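Local atomic coordinates of protein YibA (Escherichia coli, PDB entry 1OYZ), a protein that is of unknown function but is built of HEAT-like helical repeats and may have an oxidoreductase activity. Residues R223-L228 against L248-L253; G215-K220 against I242-E247; T252-L257 against D275-S280; D230-N235 against D258-K263; A179-N184 against R209-I214. All coordinates share one frame; numbering follows the deposited sequence.

Contact 1 of 5, residues R223-L228 against L248-L253; sequences RVLSVL and LGDKTL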
# COMPACT_ATOMS: atom_id res chain seq x y z
N ARG A 223 -24.68 -1.08 11.38
CA ARG A 223 -23.95 -1.06 12.63
C ARG A 223 -22.96 0.13 12.67
O ARG A 223 -22.38 0.41 13.72
CB ARG A 223 -23.23 -2.39 12.87
CG ARG A 223 -24.22 -3.52 13.20
CD ARG A 223 -24.19 -4.60 12.17
NE ARG A 223 -22.96 -5.38 12.27
CZ ARG A 223 -22.51 -6.20 11.32
NH1 ARG A 223 -23.18 -6.35 10.19
NH2 ARG A 223 -21.40 -6.90 11.52
N VAL A 224 -22.79 0.86 11.57
CA VAL A 224 -21.86 2.01 11.64
C VAL A 224 -22.58 3.27 12.15
O VAL A 224 -21.95 4.22 12.58
CB VAL A 224 -21.22 2.31 10.23
CG1 VAL A 224 -22.19 3.10 9.33
CG2 VAL A 224 -19.88 3.05 10.38
N LEU A 225 -23.91 3.28 12.11
CA LEU A 225 -24.69 4.45 12.53
C LEU A 225 -24.24 5.25 13.74
O LEU A 225 -24.05 6.47 13.69
CB LEU A 225 -26.15 4.08 12.75
CG LEU A 225 -27.10 4.36 11.59
CD1 LEU A 225 -26.91 5.78 11.08
CD2 LEU A 225 -26.81 3.35 10.49
N SER A 226 -24.10 4.56 14.86
CA SER A 226 -23.72 5.26 16.08
C SER A 226 -22.41 6.06 15.96
O SER A 226 -22.35 7.23 16.31
CB SER A 226 -23.63 4.26 17.24
OG SER A 226 -23.66 4.96 18.47
N VAL A 227 -21.36 5.42 15.47
CA VAL A 227 -20.08 6.12 15.35
C VAL A 227 -20.20 7.20 14.29
O VAL A 227 -19.69 8.31 14.44
CB VAL A 227 -18.93 5.12 15.00
CG1 VAL A 227 -19.40 4.19 13.91
CG2 VAL A 227 -17.67 5.87 14.54
N LEU A 228 -20.89 6.89 13.21
CA LEU A 228 -21.05 7.86 12.15
C LEU A 228 -21.68 9.13 12.74
O LEU A 228 -21.18 10.25 12.54
CB LEU A 228 -21.91 7.25 11.05
CG LEU A 228 -21.81 7.87 9.65
CD1 LEU A 228 -20.34 8.09 9.26
CD2 LEU A 228 -22.51 6.97 8.66
N LEU A 248 -24.23 5.40 3.05
CA LEU A 248 -24.95 4.46 3.91
C LEU A 248 -26.43 4.31 3.53
O LEU A 248 -26.99 3.23 3.64
CB LEU A 248 -24.85 4.89 5.37
CG LEU A 248 -25.63 4.04 6.39
CD1 LEU A 248 -25.06 2.60 6.42
CD2 LEU A 248 -25.52 4.68 7.76
N GLY A 249 -27.05 5.39 3.05
CA GLY A 249 -28.45 5.33 2.63
C GLY A 249 -29.51 5.17 3.74
O GLY A 249 -30.61 4.65 3.51
N ASP A 250 -29.15 5.63 4.93
CA ASP A 250 -30.02 5.56 6.10
C ASP A 250 -30.50 7.00 6.43
O ASP A 250 -29.69 7.86 6.83
CB ASP A 250 -29.22 4.96 7.25
CG ASP A 250 -30.07 4.69 8.49
OD1 ASP A 250 -29.84 3.63 9.11
OD2 ASP A 250 -30.94 5.53 8.85
N LYS A 251 -31.79 7.25 6.29
CA LYS A 251 -32.33 8.59 6.52
C LYS A 251 -32.25 9.08 7.95
O LYS A 251 -32.65 10.20 8.24
CB LYS A 251 -33.76 8.68 6.01
CG LYS A 251 -33.92 8.40 4.52
CD LYS A 251 -35.38 8.67 4.06
CE LYS A 251 -35.52 8.58 2.55
NZ LYS A 251 -34.82 7.36 2.04
N THR A 252 -31.72 8.26 8.83
CA THR A 252 -31.58 8.68 10.21
C THR A 252 -30.60 9.84 10.28
O THR A 252 -30.61 10.62 11.22
CB THR A 252 -31.01 7.57 11.10
OG1 THR A 252 -31.80 6.39 10.97
CG2 THR A 252 -31.00 8.02 12.55
N LEU A 253 -29.74 9.94 9.27
CA LEU A 253 -28.75 11.00 9.26
C LEU A 253 -29.17 12.30 8.60
O LEU A 253 -28.39 13.25 8.56
CB LEU A 253 -27.46 10.51 8.60
CG LEU A 253 -26.74 9.36 9.31
CD1 LEU A 253 -27.50 8.10 9.05
CD2 LEU A 253 -25.33 9.20 8.79
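Leu-228 and Leu-248 both swing CG to the side opposite their backbone N (chi1 -159° and 177°), which sends their branches toward the interface of segment 223-228 with the turn that follows helix 239-248. CD2 of Leu-248 is the shared target there. Leu-225 CD2 meets Leu-248 CD2 at 3.3 Å, tighter than ordinary methyl contact, while Leu-228 CD2 approaches the same methyl at 3.9 Å as the two leucines slide past each other in opposite directions. Val-224 adds its CG1, 4.0 Å from Leu-248 CD2. Farther along the turn, Leu-253 crosses Leu-228 at about a right angle and puts its CD2 3.6 Å from Leu-228 CD2. Its approach to Leu-225 is modelled too close for its detail to be trusted.

Asp-250 borders this apolar cluster, with OD1 3.3 Å from Leu-225 CD2. Its other carboxylate oxygen makes an Asx turn: Thr-252 N donates to Asp-250 OD2 over 2.8 Å, reaching the anti side only 15° out of the carboxylate plane. That bond helps fix the turn in front of Leu-253.

The contact thus joins successive helical layers of a HEAT-like array. Val-224 also rests on Leu-216 and Ser-217 of helix 206-218, Leu-228 touches Ile-213 of that helix and Ile-241 of helix 239-248, and Leu-253 packs on Ala-245.

Contact 2 of 5, residues G215-K220 against I242-E247; sequences GLSYRK and IEAAGE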
# COMPACT_ATOMS: atom_id res chain seq x y z
N GLY A 215 -15.92 1.67 4.64
CA GLY A 215 -16.21 0.31 4.22
C GLY A 215 -17.61 -0.14 4.64
O GLY A 215 -18.36 -0.71 3.84
N LEU A 216 -17.96 0.11 5.90
CA LEU A 216 -19.28 -0.31 6.36
C LEU A 216 -20.36 0.49 5.67
O LEU A 216 -21.38 -0.06 5.28
CB LEU A 216 -19.39 -0.19 7.89
CG LEU A 216 -18.58 -1.29 8.58
CD1 LEU A 216 -18.41 -1.03 10.06
CD2 LEU A 216 -19.28 -2.62 8.35
N SER A 217 -20.15 1.78 5.47
CA SER A 217 -21.19 2.56 4.81
C SER A 217 -21.43 2.13 3.35
O SER A 217 -22.57 2.00 2.92
CB SER A 217 -20.87 4.05 4.89
OG SER A 217 -20.53 4.42 6.21
N TYR A 218 -20.38 1.90 2.58
CA TYR A 218 -20.61 1.47 1.21
C TYR A 218 -21.41 0.16 1.21
O TYR A 218 -22.27 -0.06 0.34
CB TYR A 218 -19.28 1.31 0.45
CG TYR A 218 -18.79 2.63 -0.11
CD1 TYR A 218 -18.42 3.69 0.74
CD2 TYR A 218 -18.75 2.86 -1.50
CE1 TYR A 218 -18.02 4.94 0.22
CE2 TYR A 218 -18.36 4.10 -2.02
CZ TYR A 218 -18.00 5.14 -1.16
OH TYR A 218 -17.65 6.37 -1.68
N ARG A 219 -21.15 -0.68 2.20
CA ARG A 219 -21.85 -1.95 2.35
C ARG A 219 -23.26 -1.76 2.95
O ARG A 219 -23.96 -2.75 3.17
CB ARG A 219 -21.05 -2.88 3.28
CG ARG A 219 -19.55 -2.99 2.98
CD ARG A 219 -19.28 -3.91 1.81
NE ARG A 219 -17.96 -3.70 1.20
CZ ARG A 219 -16.79 -3.84 1.82
NH1 ARG A 219 -16.74 -4.20 3.09
NH2 ARG A 219 -15.66 -3.64 1.14
N LYS A 220 -23.67 -0.53 3.25
CA LYS A 220 -25.01 -0.29 3.80
C LYS A 220 -25.28 -1.04 5.13
O LYS A 220 -26.40 -1.46 5.41
CB LYS A 220 -26.06 -0.73 2.78
CG LYS A 220 -25.79 -0.26 1.34
CD LYS A 220 -26.47 1.08 1.05
CE LYS A 220 -26.03 1.69 -0.29
NZ LYS A 220 -24.60 2.17 -0.24
N ILE A 242 -18.62 12.52 5.95
CA ILE A 242 -19.80 13.13 5.37
C ILE A 242 -20.21 12.34 4.15
O ILE A 242 -21.38 12.03 3.95
CB ILE A 242 -19.50 14.58 4.99
CG1 ILE A 242 -18.98 15.30 6.23
CG2 ILE A 242 -20.77 15.24 4.40
CD1 ILE A 242 -18.67 16.80 6.01
N GLU A 243 -19.23 11.96 3.36
CA GLU A 243 -19.48 11.19 2.15
C GLU A 243 -20.06 9.79 2.47
O GLU A 243 -20.96 9.30 1.76
CB GLU A 243 -18.19 11.05 1.37
CG GLU A 243 -18.26 10.06 0.24
CD GLU A 243 -19.09 10.59 -0.88
OE1 GLU A 243 -19.25 9.88 -1.91
OE2 GLU A 243 -19.58 11.73 -0.74
N ALA A 244 -19.51 9.14 3.50
CA ALA A 244 -19.98 7.82 3.93
C ALA A 244 -21.44 7.95 4.38
O ALA A 244 -22.26 7.06 4.14
CB ALA A 244 -19.12 7.31 5.07
N ALA A 245 -21.74 9.06 5.05
CA ALA A 245 -23.08 9.31 5.51
C ALA A 245 -24.07 9.24 4.33
O ALA A 245 -25.17 8.69 4.46
CB ALA A 245 -23.15 10.67 6.23
N GLY A 246 -23.67 9.77 3.17
CA GLY A 246 -24.56 9.73 2.01
C GLY A 246 -24.64 8.34 1.40
O GLY A 246 -25.68 7.90 0.92
N GLU A 247 -23.51 7.64 1.43
CA GLU A 247 -23.43 6.30 0.90
C GLU A 247 -24.23 5.27 1.72
O GLU A 247 -24.84 4.39 1.15
CB GLU A 247 -21.96 5.86 0.81
CG GLU A 247 -21.19 6.49 -0.34
CD GLU A 247 -21.74 6.07 -1.69
OE1 GLU A 247 -21.94 4.83 -1.89
OE2 GLU A 247 -21.97 6.97 -2.55
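Lys-220 NZ reaches across to the main chain of the facing helix, donating to Glu-247 O over 2.6 Å with the nitrogen tilted 33° from the carbonyl plane. In this HEAT-like solenoid the lysine side chain thereby links the end of helix 206-218 to helix 239-248. A second, longer bond ties Lys-220 NZ back to Tyr-218 O at 3.3 Å. The lysine follows helix 206-218 in a Schellman motif, its phi being positive and its backbone turned back into the last helical turn, where Lys-220 N donates to Ser-217 O over 2.8 Å. Bends at chi2 and chi4 curl the chain so that the ammonium group lies beside two carbonyls.

Alongside, the backbones come close, with Ser-217 CA 5.5 Å from Ala-244 CA. Only small side chains fill this part: Ser-217 OG lies 3.4 Å from Ala-244 CB, and its hydrogen-bonding partner is Ile-213 O, within its own helix.

Glu-247 runs over the ring of Tyr-218, carboxylate and ring planes 22° apart. Beyond the ring its OE2 forms a salt bridge with Lys-276, which also pairs with Glu-243; this shared partner probably steadies both acids. The aliphatic part of Glu-247 makes the ring contact, a CH-pi interaction in which CG of Glu-247 sits 3.8 Å from the centroid of the Tyr-218 ring, over its face and shifted toward the rim.

Contact 3 of 5, residues T252-L257 against D275-S280; sequences TLLPVL and DKLKRS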
# COMPACT_ATOMS: atom_id res chain seq x y z
N THR A 252 -31.72 8.26 8.83
CA THR A 252 -31.58 8.68 10.21
C THR A 252 -30.60 9.84 10.28
O THR A 252 -30.61 10.62 11.22
CB THR A 252 -31.01 7.57 11.10
OG1 THR A 252 -31.80 6.39 10.97
CG2 THR A 252 -31.00 8.02 12.55
N LEU A 253 -29.74 9.94 9.27
CA LEU A 253 -28.75 11.00 9.26
C LEU A 253 -29.17 12.30 8.60
O LEU A 253 -28.39 13.25 8.56
CB LEU A 253 -27.46 10.51 8.60
CG LEU A 253 -26.74 9.36 9.31
CD1 LEU A 253 -27.50 8.10 9.05
CD2 LEU A 253 -25.33 9.20 8.79
N LEU A 254 -30.39 12.37 8.07
CA LEU A 254 -30.80 13.60 7.43
C LEU A 254 -30.86 14.79 8.37
O LEU A 254 -30.34 15.84 8.06
CB LEU A 254 -32.16 13.42 6.74
CG LEU A 254 -32.08 12.59 5.46
CD1 LEU A 254 -33.50 12.25 4.96
CD2 LEU A 254 -31.33 13.36 4.40
N PRO A 255 -31.46 14.62 9.56
CA PRO A 255 -31.53 15.76 10.48
C PRO A 255 -30.19 16.44 10.75
O PRO A 255 -30.06 17.65 10.59
CB PRO A 255 -32.12 15.13 11.74
CG PRO A 255 -33.01 14.04 11.17
CD PRO A 255 -32.05 13.42 10.18
N VAL A 256 -29.19 15.64 11.13
CA VAL A 256 -27.87 16.15 11.44
C VAL A 256 -27.21 16.77 10.21
O VAL A 256 -26.51 17.75 10.32
CB VAL A 256 -26.95 15.04 11.99
CG1 VAL A 256 -27.49 14.53 13.31
CG2 VAL A 256 -26.85 13.90 11.00
N LEU A 257 -27.43 16.16 9.05
CA LEU A 257 -26.84 16.69 7.82
C LEU A 257 -27.44 18.07 7.59
O LEU A 257 -26.73 19.05 7.33
CB LEU A 257 -27.11 15.77 6.62
CG LEU A 257 -26.36 14.43 6.58
CD1 LEU A 257 -26.83 13.63 5.38
CD2 LEU A 257 -24.84 14.63 6.53
N ASP A 275 -28.73 14.61 -0.91
CA ASP A 275 -29.41 14.26 -2.16
C ASP A 275 -29.48 12.77 -2.36
O ASP A 275 -30.48 12.25 -2.86
CB ASP A 275 -28.68 14.90 -3.34
CG ASP A 275 -28.73 16.41 -3.29
OD1 ASP A 275 -29.83 16.93 -3.03
OD2 ASP A 275 -27.69 17.08 -3.49
N LYS A 276 -28.41 12.08 -1.97
CA LYS A 276 -28.35 10.63 -2.08
C LYS A 276 -29.36 9.94 -1.15
O LYS A 276 -29.99 8.96 -1.53
CB LYS A 276 -26.95 10.12 -1.74
CG LYS A 276 -25.89 10.55 -2.72
CD LYS A 276 -24.55 9.97 -2.35
CE LYS A 276 -23.42 10.72 -3.05
NZ LYS A 276 -22.07 10.25 -2.62
N LEU A 277 -29.48 10.47 0.07
CA LEU A 277 -30.39 9.92 1.05
C LEU A 277 -31.83 10.05 0.63
O LEU A 277 -32.60 9.09 0.67
CB LEU A 277 -30.19 10.60 2.41
CG LEU A 277 -28.93 10.19 3.16
CD1 LEU A 277 -28.88 10.80 4.56
CD2 LEU A 277 -28.91 8.68 3.25
N LYS A 278 -32.20 11.26 0.21
CA LYS A 278 -33.56 11.52 -0.20
C LYS A 278 -33.98 10.63 -1.35
O LYS A 278 -35.16 10.54 -1.67
CB LYS A 278 -33.72 12.99 -0.56
CG LYS A 278 -33.76 13.87 0.65
CD LYS A 278 -33.89 15.30 0.24
CE LYS A 278 -34.14 16.22 1.41
NZ LYS A 278 -34.23 17.63 0.91
N ARG A 279 -33.00 9.97 -1.97
CA ARG A 279 -33.28 9.06 -3.07
C ARG A 279 -33.55 7.66 -2.52
O ARG A 279 -33.01 7.28 -1.48
CB ARG A 279 -32.12 9.03 -4.06
CG ARG A 279 -32.17 10.14 -5.09
CD ARG A 279 -31.31 9.84 -6.32
NE ARG A 279 -30.00 10.48 -6.28
CZ ARG A 279 -28.92 9.97 -5.71
NH1 ARG A 279 -28.96 8.77 -5.14
NH2 ARG A 279 -27.78 10.65 -5.73
N SER A 280 -34.39 6.92 -3.24
CA SER A 280 -34.80 5.56 -2.87
C SER A 280 -35.82 5.64 -1.74
O SER A 280 -36.90 5.02 -1.87
CB SER A 280 -33.59 4.70 -2.43
OG SER A 280 -33.34 4.82 -1.03
OXT SER A 280 -35.54 6.34 -0.73
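Leu-254 and Leu-277 lie alongside each other, sliding past in opposite directions, whereas Leu-257 meets Leu-277 at about a right angle. The two approaches converge on one methyl. Leu-277 CD1 is 3.5 Å from Leu-254 CD2 and 3.6 Å from Leu-257 CD1, so it touches two leucines about one helical turn apart. Because Leu-254 overlaps its partner lengthwise, the contact continues down to the root of the side chain, where Leu-254 CD2 is 3.6 Å from Leu-277 CB. All three leucines hold CG beside the backbone N and then extend; in Leu-277 (chi1 -74°, chi2 -174°) this carries CD1 out toward the facing helix. Leu-253 adds a looser touch through CB, 4.3 Å from Leu-277 CD1.

The contact pairs helices 254-261 and 268-277, the last two of the chain, and so belongs to the C-terminal end of the HEAT-like array. Nearby polar groups look elsewhere: Lys-251 pairs with the terminal carboxylate of Ser-280.

No hydrogen bond or salt bridge crosses between 252-257 and 275-280, so their fit rests on the shape of interlocking aliphatic branches and on the burial of Leu-257 and Leu-277.

Contact 4 of 5, residues D230-N235 against D258-K263; sequences DELKKN and DTMLYK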
# COMPACT_ATOMS: atom_id res chain seq x y z
N ASP A 230 -21.63 10.24 15.76
CA ASP A 230 -20.68 10.97 16.58
C ASP A 230 -19.68 11.80 15.78
O ASP A 230 -19.33 12.90 16.18
CB ASP A 230 -19.88 10.03 17.47
CG ASP A 230 -20.73 9.29 18.47
OD1 ASP A 230 -20.20 8.34 19.09
OD2 ASP A 230 -21.92 9.66 18.63
N GLU A 231 -19.21 11.24 14.67
CA GLU A 231 -18.23 11.90 13.84
C GLU A 231 -18.81 13.11 13.16
O GLU A 231 -18.14 14.14 13.02
CB GLU A 231 -17.70 10.92 12.79
CG GLU A 231 -16.83 9.88 13.41
CD GLU A 231 -15.59 10.48 14.03
OE1 GLU A 231 -15.13 9.96 15.06
OE2 GLU A 231 -15.07 11.48 13.47
N LEU A 232 -20.06 13.01 12.72
CA LEU A 232 -20.65 14.16 12.06
C LEU A 232 -20.91 15.30 13.03
O LEU A 232 -21.09 16.42 12.60
CB LEU A 232 -21.96 13.77 11.34
CG LEU A 232 -21.82 12.80 10.16
CD1 LEU A 232 -23.16 12.11 9.88
CD2 LEU A 232 -21.34 13.58 8.92
N LYS A 233 -20.89 15.04 14.34
CA LYS A 233 -21.17 16.14 15.27
C LYS A 233 -19.94 16.91 15.72
O LYS A 233 -20.03 17.87 16.48
CB LYS A 233 -21.93 15.62 16.50
CG LYS A 233 -23.31 15.10 16.16
CD LYS A 233 -24.04 14.65 17.41
CE LYS A 233 -25.51 14.39 17.14
NZ LYS A 233 -26.24 14.26 18.44
N LYS A 234 -18.78 16.50 15.24
CA LYS A 234 -17.57 17.19 15.63
C LYS A 234 -17.47 18.58 15.00
O LYS A 234 -18.13 18.89 14.00
CB LYS A 234 -16.37 16.32 15.27
CG LYS A 234 -16.36 15.03 16.09
CD LYS A 234 -15.15 14.16 15.79
CE LYS A 234 -15.02 13.02 16.78
NZ LYS A 234 -13.85 12.16 16.43
N ASN A 235 -16.66 19.42 15.62
CA ASN A 235 -16.42 20.77 15.18
C ASN A 235 -15.65 20.72 13.85
O ASN A 235 -15.92 21.48 12.92
CB ASN A 235 -15.60 21.51 16.23
CG ASN A 235 -15.85 22.98 16.21
OD1 ASN A 235 -16.94 23.44 16.56
ND2 ASN A 235 -14.84 23.74 15.79
N ASP A 258 -28.76 18.14 7.70
CA ASP A 258 -29.44 19.41 7.50
C ASP A 258 -28.80 20.49 8.39
O ASP A 258 -28.46 21.57 7.94
CB ASP A 258 -30.92 19.24 7.81
CG ASP A 258 -31.70 20.49 7.52
OD1 ASP A 258 -32.18 21.12 8.50
OD2 ASP A 258 -31.80 20.83 6.32
N THR A 259 -28.65 20.16 9.67
CA THR A 259 -28.04 21.04 10.65
C THR A 259 -26.63 21.54 10.23
O THR A 259 -26.27 22.70 10.48
CB THR A 259 -27.86 20.31 12.00
OG1 THR A 259 -29.14 20.08 12.59
CG2 THR A 259 -27.01 21.12 12.95
N MSE A 260 -25.85 20.64 9.63
CA MSE A 260 -24.48 20.94 9.22
C MSE A 260 -24.42 21.94 8.07
O MSE A 260 -23.45 22.69 7.93
CB MSE A 260 -23.76 19.65 8.83
CG MSE A 260 -23.68 18.66 9.99
SE MSE A 260 -22.90 16.99 9.41
CE MSE A 260 -24.42 15.79 9.55
N LEU A 261 -25.47 21.93 7.25
CA LEU A 261 -25.56 22.87 6.13
C LEU A 261 -25.31 24.30 6.64
O LEU A 261 -24.62 25.08 5.98
CB LEU A 261 -26.96 22.78 5.48
CG LEU A 261 -27.32 21.61 4.55
CD1 LEU A 261 -28.80 21.67 4.13
CD2 LEU A 261 -26.42 21.64 3.30
N TYR A 262 -25.84 24.63 7.81
CA TYR A 262 -25.68 25.98 8.35
C TYR A 262 -24.44 26.13 9.21
O TYR A 262 -24.14 27.22 9.70
CB TYR A 262 -26.91 26.37 9.18
CG TYR A 262 -28.23 26.09 8.49
CD1 TYR A 262 -28.78 24.80 8.48
CD2 TYR A 262 -28.89 27.09 7.78
CE1 TYR A 262 -29.96 24.52 7.79
CE2 TYR A 262 -30.07 26.83 7.08
CZ TYR A 262 -30.59 25.54 7.09
OH TYR A 262 -31.74 25.27 6.38
N LYS A 263 -23.72 25.03 9.38
CA LYS A 263 -22.53 24.99 10.21
C LYS A 263 -21.21 25.19 9.47
O LYS A 263 -20.27 25.75 10.02
CB LYS A 263 -22.52 23.67 10.99
CG LYS A 263 -21.43 23.53 12.04
CD LYS A 263 -21.57 22.21 12.81
CE LYS A 263 -20.50 22.09 13.89
NZ LYS A 263 -20.68 20.93 14.81
O HOH W 1 -20.33 18.91 12.71
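Met-260, present as selenomethionine, is the first residue of its segment to reach across, and it lies against Leu-232 at about a right angle. Its chain runs out extended as far as SE, then bends (chi3 -112°) and lays CE 3.7 Å from Leu-232 CB. The selenium follows the same surface, with Met-260 SE 3.8 Å from Leu-232 CD2. With an alanine in place of Leu-232, a gap would probably open beside the selenomethionine and leave its terminal methyl freer to turn.

At Lys-263 the helix has ended, though Lys-263 N still donates to Met-260 O over 2.8 Å. Its side chain stretches out fully toward the end of helix 225-232. There Lys-263 NZ makes a weak hydrogen bond to Lys-234 O, 3.4 Å long. A water does more: it accepts from Lys-263 NZ at 2.9 Å and donates to both Leu-232 O and Lys-234 O, each 2.6 Å away. Carbonyls at a helix C-terminus would be expected to attract such an ammonium group.

The contact joins helices 225-232 and 254-261 of the HEAT-like array; helix 239-248, between them in the chain, lays Ile-241, Ile-242 and Ala-245 against Leu-232, while Met-260 also packs on Ile-270 of helix 268-277.

Contact 5 of 5, residues A179-N184 against R209-I214; sequences AAFAIN and RIEAII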
# COMPACT_ATOMS: atom_id res chain seq x y z
N ALA A 179 -4.74 -3.40 4.61
CA ALA A 179 -5.63 -4.53 4.33
C ALA A 179 -7.03 -4.00 4.03
O ALA A 179 -7.60 -4.27 2.97
CB ALA A 179 -5.68 -5.50 5.54
N ALA A 180 -7.54 -3.22 4.98
CA ALA A 180 -8.87 -2.63 4.86
C ALA A 180 -8.92 -1.81 3.60
O ALA A 180 -9.89 -1.86 2.85
CB ALA A 180 -9.17 -1.76 6.07
N PHE A 181 -7.85 -1.07 3.37
CA PHE A 181 -7.74 -0.22 2.21
C PHE A 181 -7.87 -1.04 0.94
O PHE A 181 -8.61 -0.66 0.02
CB PHE A 181 -6.38 0.47 2.23
CG PHE A 181 -6.35 1.76 1.48
CD1 PHE A 181 -6.70 1.82 0.13
CD2 PHE A 181 -5.94 2.93 2.14
CE1 PHE A 181 -6.64 3.04 -0.56
CE2 PHE A 181 -5.88 4.15 1.47
CZ PHE A 181 -6.23 4.21 0.12
N ALA A 182 -7.18 -2.17 0.86
CA ALA A 182 -7.27 -2.97 -0.35
C ALA A 182 -8.64 -3.67 -0.47
O ALA A 182 -9.14 -3.91 -1.58
CB ALA A 182 -6.10 -3.97 -0.42
N ILE A 183 -9.24 -3.99 0.67
CA ILE A 183 -10.57 -4.62 0.68
C ILE A 183 -11.59 -3.64 0.14
O ILE A 183 -12.48 -4.00 -0.61
CB ILE A 183 -10.98 -5.03 2.12
CG1 ILE A 183 -10.30 -6.34 2.48
CG2 ILE A 183 -12.54 -5.14 2.23
CD1 ILE A 183 -10.28 -6.64 3.91
N ASN A 184 -11.46 -2.38 0.53
CA ASN A 184 -12.41 -1.41 0.05
C ASN A 184 -12.23 -1.22 -1.46
O ASN A 184 -13.20 -1.23 -2.23
CB ASN A 184 -12.26 -0.11 0.82
CG ASN A 184 -12.87 -0.18 2.23
OD1 ASN A 184 -12.46 0.55 3.14
ND2 ASN A 184 -13.85 -1.07 2.42
N ARG A 209 -10.08 3.52 11.60
CA ARG A 209 -11.50 3.77 11.87
C ARG A 209 -12.16 4.38 10.65
O ARG A 209 -13.30 4.05 10.29
CB ARG A 209 -11.68 4.72 13.05
CG ARG A 209 -11.35 4.16 14.42
CD ARG A 209 -11.60 5.24 15.49
NE ARG A 209 -13.01 5.62 15.51
CZ ARG A 209 -13.49 6.86 15.33
NH1 ARG A 209 -12.68 7.89 15.11
NH2 ARG A 209 -14.80 7.06 15.38
N ILE A 210 -11.44 5.28 9.99
CA ILE A 210 -12.00 5.90 8.79
C ILE A 210 -12.26 4.90 7.69
O ILE A 210 -13.34 4.93 7.08
CB ILE A 210 -11.09 7.04 8.27
CG1 ILE A 210 -11.26 8.26 9.18
CG2 ILE A 210 -11.45 7.38 6.83
CD1 ILE A 210 -10.11 9.28 9.08
N GLU A 211 -11.31 4.00 7.41
CA GLU A 211 -11.55 2.99 6.37
C GLU A 211 -12.72 2.05 6.75
O GLU A 211 -13.48 1.60 5.87
CB GLU A 211 -10.28 2.17 6.10
CG GLU A 211 -9.11 2.93 5.34
CD GLU A 211 -9.41 3.25 3.88
OE1 GLU A 211 -10.12 2.41 3.27
OE2 GLU A 211 -8.92 4.30 3.32
N ALA A 212 -12.85 1.73 8.04
CA ALA A 212 -13.93 0.85 8.51
C ALA A 212 -15.27 1.57 8.28
O ALA A 212 -16.24 0.98 7.78
CB ALA A 212 -13.74 0.53 10.00
N ILE A 213 -15.30 2.84 8.63
CA ILE A 213 -16.50 3.64 8.42
C ILE A 213 -16.89 3.71 6.95
O ILE A 213 -18.07 3.51 6.60
CB ILE A 213 -16.32 5.07 8.97
CG1 ILE A 213 -16.24 5.01 10.50
CG2 ILE A 213 -17.47 5.96 8.50
CD1 ILE A 213 -15.75 6.23 11.16
N ILE A 214 -15.93 3.99 6.07
CA ILE A 214 -16.32 4.07 4.66
C ILE A 214 -16.66 2.66 4.17
O ILE A 214 -17.60 2.47 3.39
CB ILE A 214 -15.21 4.73 3.75
CG1 ILE A 214 -14.38 3.68 3.07
CG2 ILE A 214 -14.29 5.64 4.55
CD1 ILE A 214 -14.84 3.48 1.66
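Glu-211 faces Ala-180, Phe-181 and Asn-184, and the close part of the contact lies at its carboxylate, where the amide of Asn-184 comes up with its plane inclined by 33°. The way round of that amide is doubtful, but Asn-184 OD1 as modelled is 3.0 Å from Glu-211 OE1. The root of the side chain is buried but looser: Ala-180 CA and Glu-211 CA are 6.4 Å apart, and the small methyl Ala-180 CB comes to 4.1 Å from Glu-211 CB. The two short helical segments run nearly parallel, their directions 23° apart and their axes 9.5 Å from each other at closest approach.

Toward solvent the packing changes character. Glu-211 bends at chi2 (-70°) and lifts its carboxylate over one face of the exposed Phe-181 ring, with Glu-211 OE2 3.5 Å from Phe-181 CD2. A carboxylate oxygen over the electron-rich face is not expected to be attractive, so the ring probably serves only as a surface beside it. A leucine in place of Glu-211 would probably leave the Asn-184 amide without the carboxylate beside it, an aliphatic branch in its place.

Such side-by-side, like-directed helices are a feature of HEAT-type solenoids, and 179-184 falls within the recognised HEAT region. Helix 191-200 comes between the two along the chain and packs against the first of them, its Phe-197 touching Ala-180, Ile-183 and Asn-184.

How the contacts relate
Contact 3 is a buried contact and, like contact 1, is carried by leucines; contact 1 adds an Asx turn at its margin. Contact 5 lies at the surface and nearest the centre of the chain, where an acid, an amide and a ring replace the aliphatic branches. Contacts 2 and 4 are partly buried and mix packing with a lysine reaching carbonyls at a neighbouring helix end, directly in one and largely through water in the other. Helix 206-218 serves contacts 2 and 5, helix 225-232 contacts 1 and 4, and helix 254-261 contacts 3 and 4. Salt bridges of Lys-276 connect contacts 2 and 3, while Glu-231 with Arg-209 connects contacts 4 and 5.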